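Long-range contacts in computational designed protein based on evolution (Synthetic construct, PDB 6JCC), which is a computationally designed, all-helical protein of no known biological function, probably with a caspase recruitment domain fold of the death-fold clan: residues A[11-16]-A[55-60]; A[61-66]-A[92-97]. One frame throughout, in Å; residues are numbered along the deposited sequence.

Contact 1 of 2, residues A[11-16]-A[55-60]; sequences FLLEIL and QAKKLI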
ATOM      1  N   PHE A  11      -1.655   4.009 -11.872  1.00 13.33           N
ATOM      2  CA  PHE A  11      -2.848   3.682 -11.090  1.00 14.79           C
ATOM      3  C   PHE A  11      -2.538   3.214  -9.686  1.00 12.96           C
ATOM      4  O   PHE A  11      -3.202   3.624  -8.744  1.00 12.77           O
ATOM      5  CB  PHE A  11      -3.689   2.622 -11.784  1.00 18.12           C
ATOM      6  CG  PHE A  11      -4.716   3.192 -12.692  1.00 21.87           C
ATOM      7  CD1 PHE A  11      -5.753   3.939 -12.173  1.00 24.79           C
ATOM      8  CD2 PHE A  11      -4.644   2.999 -14.058  1.00 24.56           C
ATOM      9  CE1 PHE A  11      -6.713   4.483 -13.000  1.00 27.97           C
ATOM     10  CE2 PHE A  11      -5.602   3.536 -14.897  1.00 27.23           C
ATOM     11  CZ  PHE A  11      -6.636   4.282 -14.367  1.00 28.88           C
ATOM     12  N   LEU A  12      -1.541   2.344  -9.553  1.00 11.49           N
ATOM     13  CA  LEU A  12      -1.128   1.856  -8.240  1.00 10.86           C
ATOM     14  C   LEU A  12      -0.678   3.017  -7.357  1.00 10.40           C
ATOM     15  O   LEU A  12      -1.071   3.104  -6.197  1.00 10.14           O
ATOM     16  CB  LEU A  12      -0.018   0.809  -8.363  1.00 10.99           C
ATOM     17  CG  LEU A  12       0.525   0.209  -7.059  1.00 11.27           C
ATOM     18  CD1 LEU A  12      -0.578  -0.371  -6.183  1.00 11.30           C
ATOM     19  CD2 LEU A  12       1.565  -0.855  -7.374  1.00 11.61           C
ATOM     20  N   LEU A  13       0.116   3.920  -7.921  1.00 10.01           N
ATOM     21  CA  LEU A  13       0.532   5.126  -7.206  1.00  9.83           C
ATOM     22  C   LEU A  13      -0.653   6.011  -6.811  1.00 10.60           C
ATOM     23  O   LEU A  13      -0.694   6.517  -5.696  1.00 10.79           O
ATOM     24  CB  LEU A  13       1.534   5.930  -8.036  1.00  9.74           C
ATOM     25  CG  LEU A  13       2.934   5.332  -8.140  1.00  9.82           C
ATOM     26  CD1 LEU A  13       3.725   6.070  -9.203  1.00  9.91           C
ATOM     27  CD2 LEU A  13       3.660   5.382  -6.804  1.00  9.72           C
ATOM     28  N   GLU A  14      -1.610   6.178  -7.719  1.00 11.90           N
ATOM     29  CA  GLU A  14      -2.815   6.967  -7.451  1.00 13.54           C
ATOM     30  C   GLU A  14      -3.662   6.360  -6.333  1.00 13.03           C
ATOM     31  O   GLU A  14      -4.172   7.082  -5.484  1.00 12.89           O
ATOM     32  CB  GLU A  14      -3.659   7.100  -8.723  1.00 15.14           C
ATOM     33  N   ILE A  15      -3.801   5.038  -6.342  1.00 12.16           N
ATOM     34  CA  ILE A  15      -4.579   4.329  -5.321  1.00 12.20           C
ATOM     35  C   ILE A  15      -3.910   4.419  -3.957  1.00 10.97           C
ATOM     36  O   ILE A  15      -4.582   4.653  -2.962  1.00 11.23           O
ATOM     37  CB  ILE A  15      -4.826   2.859  -5.714  1.00 13.91           C
ATOM     38  CG1 ILE A  15      -5.725   2.818  -6.947  1.00 15.76           C
ATOM     39  CG2 ILE A  15      -5.504   2.084  -4.589  1.00 14.00           C
ATOM     40  CD1 ILE A  15      -5.487   1.622  -7.821  1.00 17.73           C
ATOM     41  N   LEU A  16      -2.594   4.234  -3.916  1.00 10.11           N
ATOM     42  CA  LEU A  16      -1.845   4.383  -2.666  1.00  9.70           C
ATOM     43  C   LEU A  16      -1.978   5.798  -2.102  1.00  9.73           C
ATOM     44  O   LEU A  16      -2.203   5.965  -0.909  1.00 10.19           O
ATOM     45  CB  LEU A  16      -0.369   4.020  -2.857  1.00  9.91           C
ATOM     46  CG  LEU A  16      -0.060   2.542  -3.126  1.00 10.06           C
ATOM     47  CD1 LEU A  16       1.388   2.372  -3.555  1.00 10.65           C
ATOM     48  CD2 LEU A  16      -0.363   1.663  -1.921  1.00  9.95           C
ATOM     49  N   GLN A  55       4.482  10.332  -0.648  1.00 15.10           N
ATOM     50  CA  GLN A  55       4.419   9.170   0.240  1.00 14.07           C
ATOM     51  C   GLN A  55       4.228   7.878  -0.552  1.00 12.67           C
ATOM     52  O   GLN A  55       4.889   6.878  -0.275  1.00 12.36           O
ATOM     53  CB  GLN A  55       3.271   9.306   1.241  1.00 15.14           C
ATOM     54  CG  GLN A  55       3.422  10.428   2.249  1.00 16.38           C
ATOM     55  CD  GLN A  55       2.248  10.500   3.199  1.00 17.74           C
ATOM     56  OE1 GLN A  55       1.890   9.501   3.820  1.00 17.89           O
ATOM     57  NE2 GLN A  55       1.631  11.674   3.315  1.00 19.00           N
ATOM     58  N   ALA A  56       3.319   7.912  -1.527  1.00 11.68           N
ATOM     59  CA  ALA A  56       3.047   6.756  -2.389  1.00 11.01           C
ATOM     60  C   ALA A  56       4.283   6.284  -3.152  1.00 11.19           C
ATOM     61  O   ALA A  56       4.500   5.083  -3.296  1.00 11.19           O
ATOM     62  CB  ALA A  56       1.918   7.065  -3.363  1.00 10.79           C
ATOM     63  N   LYS A  57       5.085   7.233  -3.629  1.00 12.01           N
ATOM     64  CA  LYS A  57       6.310   6.919  -4.361  1.00 13.74           C
ATOM     65  C   LYS A  57       7.349   6.196  -3.492  1.00 13.12           C
ATOM     66  O   LYS A  57       8.098   5.368  -3.992  1.00 13.91           O
ATOM     67  CB  LYS A  57       6.914   8.187  -4.976  1.00 15.73           C
ATOM     68  CG  LYS A  57       8.222   7.984  -5.737  1.00 18.48           C
ATOM     69  CD  LYS A  57       8.135   6.963  -6.871  1.00 21.27           C
ATOM     70  CE  LYS A  57       7.251   7.410  -8.027  1.00 24.20           C
ATOM     71  NZ  LYS A  57       7.851   8.527  -8.804  1.00 25.76           N
ATOM     72  N   LYS A  58       7.396   6.521  -2.207  1.00 12.97           N
ATOM     73  CA  LYS A  58       8.277   5.827  -1.268  1.00 13.57           C
ATOM     74  C   LYS A  58       7.633   4.506  -0.836  1.00 11.36           C
ATOM     75  O   LYS A  58       8.303   3.481  -0.756  1.00 11.06           O
ATOM     76  CB  LYS A  58       8.567   6.698  -0.042  1.00 17.04           C
ATOM     77  CG  LYS A  58       9.151   8.075  -0.341  1.00 21.75           C
ATOM     78  CD  LYS A  58      10.609   8.016  -0.768  1.00 28.04           C
ATOM     79  CE  LYS A  58      11.143   9.407  -1.085  1.00 34.01           C
ATOM     80  NZ  LYS A  58      12.611   9.522  -0.868  1.00 38.21           N
ATOM     81  N   LEU A  59       6.327   4.532  -0.577  1.00 10.08           N
ATOM     82  CA  LEU A  59       5.611   3.355  -0.075  1.00  9.91           C
ATOM     83  C   LEU A  59       5.567   2.198  -1.074  1.00  9.07           C
ATOM     84  O   LEU A  59       5.618   1.038  -0.673  1.00  8.62           O
ATOM     85  CB  LEU A  59       4.184   3.732   0.344  1.00 11.39           C
ATOM     86  CG  LEU A  59       3.336   2.662   1.046  1.00 12.94           C
ATOM     87  CD1 LEU A  59       4.010   2.142   2.307  1.00 13.97           C
ATOM     88  CD2 LEU A  59       1.962   3.219   1.375  1.00 14.01           C
ATOM     89  N   ILE A  60       5.488   2.512  -2.368  1.00  8.76           N
ATOM     90  CA  ILE A  60       5.388   1.478  -3.411  1.00  8.78           C
ATOM     91  C   ILE A  60       6.507   0.425  -3.325  1.00  8.18           C
ATOM     92  O   ILE A  60       6.270  -0.747  -3.605  1.00  8.51           O
ATOM     93  CB  ILE A  60       5.304   2.093  -4.838  1.00  9.20           C
ATOM     94  CG1 ILE A  60       4.853   1.038  -5.858  1.00  9.93           C
ATOM     95  CG2 ILE A  60       6.625   2.735  -5.252  1.00  9.27           C
ATOM     96  CD1 ILE A  60       4.520   1.602  -7.223  1.00 10.65           C
TER
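Ile-60 reaches from helix 52-63 over the side chains of Leu-12 and Leu-13 on helix 6-22. Its CG1 branch stands anti to the backbone N (chi1 -166°) and runs on extended, which carries CD1 across the gap between the helices. There CD1 meets two methyls: it lies 3.8 Å from Leu-12 CD2 and 3.9 Å from Leu-13 CD2. The side chains of Leu-13 and Ile-60 cross at about a right angle. Leu-16 closes on the same isoleucine nearer its backbone, with its CD1 4.1 Å from Ile-60 CB. The other methyl of Leu-16, CD2, faces Leu-59 CD2 at 4.3 Å.

Ala-56 is where the backbones come nearest: Ala-56 CA is 5.4 Å from Leu-16 CA. Its single methyl sits between the two helices. Ala-56 CB is 3.8 Å from Leu-16 CB. On the carbonyl side, Ala-56 CB lies 3.5 Å from Leu-13 O. Leu-13 CD2 in turn rests on the carbonyl group of Ala-56. At the outer margin the chain of Lys-57, bent at chi2, chi3 and chi4, crosses Leu-13 at a slant and brings CE to CD1. Lys-57 also touches Arg-9, one turn before Leu-13 on helix 6-22.

The two helix segments are steeply inclined, 114° between their N-to-C directions, with axes 8.8 Å apart. This is consistent with the helical bundle of the caspase recruitment domain family. Helix 84-93 covers Leu-12 through Leu-90, and Leu-59 packs on Val-46 of helix 40-47.

The joint between the segments is made by apolar packing. Leu-12, Leu-16, Ala-56, Leu-59 and Ile-60 are buried. Leu-13 lies toward the margin, where the exposed Lys-57 offers it its carbon chain. Cohesion here probably comes mainly from close fit and exclusion of water.

Contact 2 of 2, residues A[61-66]-A[92-97]; sequences DFILKL and KYLPLE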
ATOM      1  N   ASP A  61       7.712   0.841  -2.933  1.00  7.98           N
ATOM      2  CA  ASP A  61       8.846  -0.086  -2.779  1.00  7.70           C
ATOM      3  C   ASP A  61       8.537  -1.210  -1.799  1.00  7.52           C
ATOM      4  O   ASP A  61       8.901  -2.359  -2.029  1.00  8.34           O
ATOM      5  CB  ASP A  61      10.103   0.651  -2.302  1.00  8.15           C
ATOM      6  CG  ASP A  61      10.709   1.532  -3.370  1.00  8.78           C
ATOM      7  OD1 ASP A  61      10.411   1.336  -4.566  1.00  8.71           O
ATOM      8  OD2 ASP A  61      11.511   2.414  -3.013  1.00  8.95           O
ATOM      9  N   PHE A  62       7.859  -0.867  -0.712  1.00  7.17           N
ATOM     10  CA  PHE A  62       7.500  -1.846   0.310  1.00  7.22           C
ATOM     11  C   PHE A  62       6.287  -2.671  -0.103  1.00  7.44           C
ATOM     12  O   PHE A  62       6.243  -3.877   0.151  1.00  7.83           O
ATOM     13  CB  PHE A  62       7.291  -1.139   1.646  1.00  7.79           C
ATOM     14  CG  PHE A  62       8.514  -0.409   2.110  1.00  8.94           C
ATOM     15  CD1 PHE A  62       9.571  -1.108   2.679  1.00  9.94           C
ATOM     16  CD2 PHE A  62       8.637   0.966   1.932  1.00  9.86           C
ATOM     17  CE1 PHE A  62      10.719  -0.450   3.093  1.00 10.97           C
ATOM     18  CE2 PHE A  62       9.784   1.631   2.344  1.00 11.12           C
ATOM     19  CZ  PHE A  62      10.826   0.922   2.924  1.00 11.54           C
ATOM     20  N   ILE A  63       5.332  -2.031  -0.774  1.00  7.70           N
ATOM     21  CA  ILE A  63       4.157  -2.721  -1.319  1.00  8.21           C
ATOM     22  C   ILE A  63       4.573  -3.844  -2.276  1.00  8.18           C
ATOM     23  O   ILE A  63       4.013  -4.938  -2.232  1.00  8.39           O
ATOM     24  CB  ILE A  63       3.194  -1.729  -2.030  1.00  8.93           C
ATOM     25  CG1 ILE A  63       2.621  -0.690  -1.045  1.00  8.84           C
ATOM     26  CG2 ILE A  63       2.060  -2.449  -2.748  1.00  9.85           C
ATOM     27  CD1 ILE A  63       1.804  -1.242   0.107  1.00  8.75           C
ATOM     28  N   LEU A  64       5.569  -3.584  -3.120  1.00  8.39           N
ATOM     29  CA  LEU A  64       6.022  -4.589  -4.085  1.00  8.94           C
ATOM     30  C   LEU A  64       6.836  -5.740  -3.474  1.00  9.39           C
ATOM     31  O   LEU A  64       7.059  -6.745  -4.146  1.00 10.19           O
ATOM     32  CB  LEU A  64       6.782  -3.927  -5.243  1.00 10.09           C
ATOM     33  CG  LEU A  64       5.930  -2.989  -6.108  1.00 11.82           C
ATOM     34  CD1 LEU A  64       6.813  -2.294  -7.132  1.00 13.16           C
ATOM     35  CD2 LEU A  64       4.779  -3.704  -6.802  1.00 12.70           C
ATOM     36  N   LYS A  65       7.254  -5.604  -2.212  1.00  9.04           N
ATOM     37  CA  LYS A  65       7.910  -6.689  -1.473  1.00  9.86           C
ATOM     38  C   LYS A  65       6.947  -7.553  -0.649  1.00  8.95           C
ATOM     39  O   LYS A  65       7.387  -8.502   0.004  1.00  9.30           O
ATOM     40  CB  LYS A  65       9.009  -6.120  -0.565  1.00 12.20           C
ATOM     41  CG  LYS A  65      10.134  -5.452  -1.340  1.00 15.52           C
ATOM     42  CD  LYS A  65      11.395  -5.269  -0.511  1.00 20.45           C
ATOM     43  CE  LYS A  65      11.209  -4.260   0.607  1.00 25.77           C
ATOM     44  NZ  LYS A  65      12.519  -3.884   1.211  1.00 30.94           N
ATOM     45  N   LEU A  66       5.646  -7.253  -0.682  1.00  8.17           N
ATOM     46  CA  LEU A  66       4.668  -8.034   0.081  1.00  7.95           C
ATOM     47  C   LEU A  66       4.586  -9.473  -0.423  1.00  8.28           C
ATOM     48  O   LEU A  66       4.598  -9.716  -1.628  1.00  9.30           O
ATOM     49  CB  LEU A  66       3.273  -7.408  -0.007  1.00  7.87           C
ATOM     50  CG  LEU A  66       3.053  -6.026   0.611  1.00  8.15           C
ATOM     51  CD1 LEU A  66       1.747  -5.429   0.108  1.00  8.31           C
ATOM     52  CD2 LEU A  66       3.057  -6.076   2.129  1.00  8.65           C
ATOM     53  N   LYS A  92      -6.712  -5.037  -7.913  1.00 19.04           N
ATOM     54  CA  LYS A  92      -6.640  -5.023  -9.380  1.00 21.13           C
ATOM     55  C   LYS A  92      -5.249  -4.647  -9.894  1.00 20.36           C
ATOM     56  O   LYS A  92      -4.716  -5.318 -10.781  1.00 20.35           O
ATOM     57  CB  LYS A  92      -7.679  -4.044  -9.946  1.00 24.10           C
ATOM     58  CG  LYS A  92      -7.808  -4.022 -11.465  1.00 28.07           C
ATOM     59  CD  LYS A  92      -8.699  -2.873 -11.907  1.00 33.23           C
ATOM     60  CE  LYS A  92      -9.084  -2.978 -13.372  1.00 38.17           C
ATOM     61  NZ  LYS A  92      -9.845  -1.780 -13.827  1.00 41.90           N
ATOM     62  N   TYR A  93      -4.674  -3.580  -9.340  1.00 19.40           N
ATOM     63  CA  TYR A  93      -3.409  -3.026  -9.843  1.00 19.73           C
ATOM     64  C   TYR A  93      -2.143  -3.517  -9.130  1.00 18.33           C
ATOM     65  O   TYR A  93      -1.036  -3.225  -9.591  1.00 18.87           O
ATOM     66  CB  TYR A  93      -3.472  -1.497  -9.844  1.00 21.24           C
ATOM     67  CG  TYR A  93      -4.475  -0.968 -10.847  1.00 23.88           C
ATOM     68  CD1 TYR A  93      -4.217  -1.026 -12.217  1.00 25.50           C
ATOM     69  CD2 TYR A  93      -5.688  -0.426 -10.433  1.00 25.25           C
ATOM     70  CE1 TYR A  93      -5.138  -0.551 -13.142  1.00 27.71           C
ATOM     71  CE2 TYR A  93      -6.612   0.060 -11.345  1.00 27.89           C
ATOM     72  CZ  TYR A  93      -6.336  -0.008 -12.699  1.00 28.88           C
ATOM     73  OH  TYR A  93      -7.254   0.468 -13.605  1.00 30.04           O
ATOM     74  N   LEU A  94      -2.290  -4.275  -8.042  1.00 17.29           N
ATOM     75  CA  LEU A  94      -1.137  -4.919  -7.410  1.00 17.60           C
ATOM     76  C   LEU A  94      -0.607  -5.985  -8.354  1.00 18.18           C
ATOM     77  O   LEU A  94      -1.371  -6.848  -8.773  1.00 18.31           O
ATOM     78  CB  LEU A  94      -1.499  -5.598  -6.085  1.00 17.97           C
ATOM     79  CG  LEU A  94      -1.461  -4.765  -4.810  1.00 18.77           C
ATOM     80  CD1 LEU A  94      -1.976  -5.588  -3.645  1.00 19.46           C
ATOM     81  CD2 LEU A  94      -0.064  -4.263  -4.509  1.00 18.70           C
ATOM     82  N   PRO A  95       0.699  -5.955  -8.676  1.00 18.35           N
ATOM     83  CA  PRO A  95       1.275  -6.975  -9.549  1.00 19.09           C
ATOM     84  C   PRO A  95       1.777  -8.177  -8.740  1.00 21.03           C
ATOM     85  O   PRO A  95       2.906  -8.638  -8.927  1.00 21.48           O
ATOM     86  CB  PRO A  95       2.427  -6.222 -10.194  1.00 18.51           C
ATOM     87  CG  PRO A  95       2.941  -5.393  -9.066  1.00 18.09           C
ATOM     88  CD  PRO A  95       1.722  -4.965  -8.286  1.00 18.23           C
ATOM     89  N   LEU A  96       0.929  -8.654  -7.841  1.00 23.76           N
ATOM     90  CA  LEU A  96       1.268  -9.709  -6.915  1.00 26.43           C
ATOM     91  C   LEU A  96       0.122 -10.687  -6.898  1.00 29.29           C
ATOM     92  O   LEU A  96      -1.028 -10.314  -7.147  1.00 29.29           O
ATOM     93  CB  LEU A  96       1.464  -9.142  -5.508  1.00 26.02           C
ATOM     94  CG  LEU A  96       2.566  -8.097  -5.337  1.00 24.72           C
ATOM     95  CD1 LEU A  96       2.508  -7.447  -3.966  1.00 24.43           C
ATOM     96  CD2 LEU A  96       3.925  -8.726  -5.558  1.00 24.41           C
ATOM     97  N   GLU A  97       0.440 -11.936  -6.585  1.00 32.09           N
ATOM     98  CA  GLU A  97      -0.560 -12.988  -6.511  1.00 31.52           C
ATOM     99  C   GLU A  97      -1.152 -13.036  -5.107  1.00 32.97           C
ATOM    100  O   GLU A  97      -1.956 -12.178  -4.741  1.00 33.39           O
ATOM    101  CB  GLU A  97       0.064 -14.332  -6.894  1.00 24.92           C
TER
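The end of helix 52-63 and the turn after it pack against the tail that follows helix 84-93. A type I beta turn runs from Ile-63 to Leu-66, with a bond of 3.2 Å from Leu-66 N to Ile-63 O. In the tail, Pro-95 is the centre of an inverse gamma turn.

Leu-96 points its side chain at the beta turn. Its CD1 lies 3.4 Å from the carbonyl oxygen Ile-63 O and 4.0 Å from Leu-66 CB. Its CD2 is near Leu-64 O. Leu-64 sends CD2 to the ring of Pro-95, with 3.4 Å to Pro-95 CG; the two side chains cross at about a right angle. Ile-63 has CG2 anti to the backbone N, and this branch meets Leu-94 CD2 at 3.3 Å. The Leu-64 to Pro-95 and Ile-63 to Leu-94 pairs are pressed closer than carbons normally come.

Other parts of the chain complete the packing. Leu-74 of helix 68-80 touches both Ile-63 and Leu-66, and Pro-95 shares backbone hydrogen bonding with His-2.

The methyls of Leu-96 rest mainly on carbonyl oxygens of the turn. Ile-63 O thus accepts the turn's bond and also carries Leu-96 CD1. The two tight carbon pairs suggest some local strain in this apolar seam.

Both segments of contact 1 precede those of contact 2 in the sequence, so the two come in series. Their centres are about 11 Å apart, and both use helix 52-63: its 55-60 part in contact 1, its end and the following turn in contact 2. Helix 6-22 is the other partner in the first, the tail after helix 84-93 in the second. The two also touch. Phe-11 and Tyr-93 stack their rings, Ile-15 packs on Tyr-93, and Leu-16 CD2 lies 3.9 Å from Ile-63 CG1. Helix 52-63 is thus tied to both the N-terminal helix and the C-terminal tail, joining distant parts of the sequence in one compact bundle.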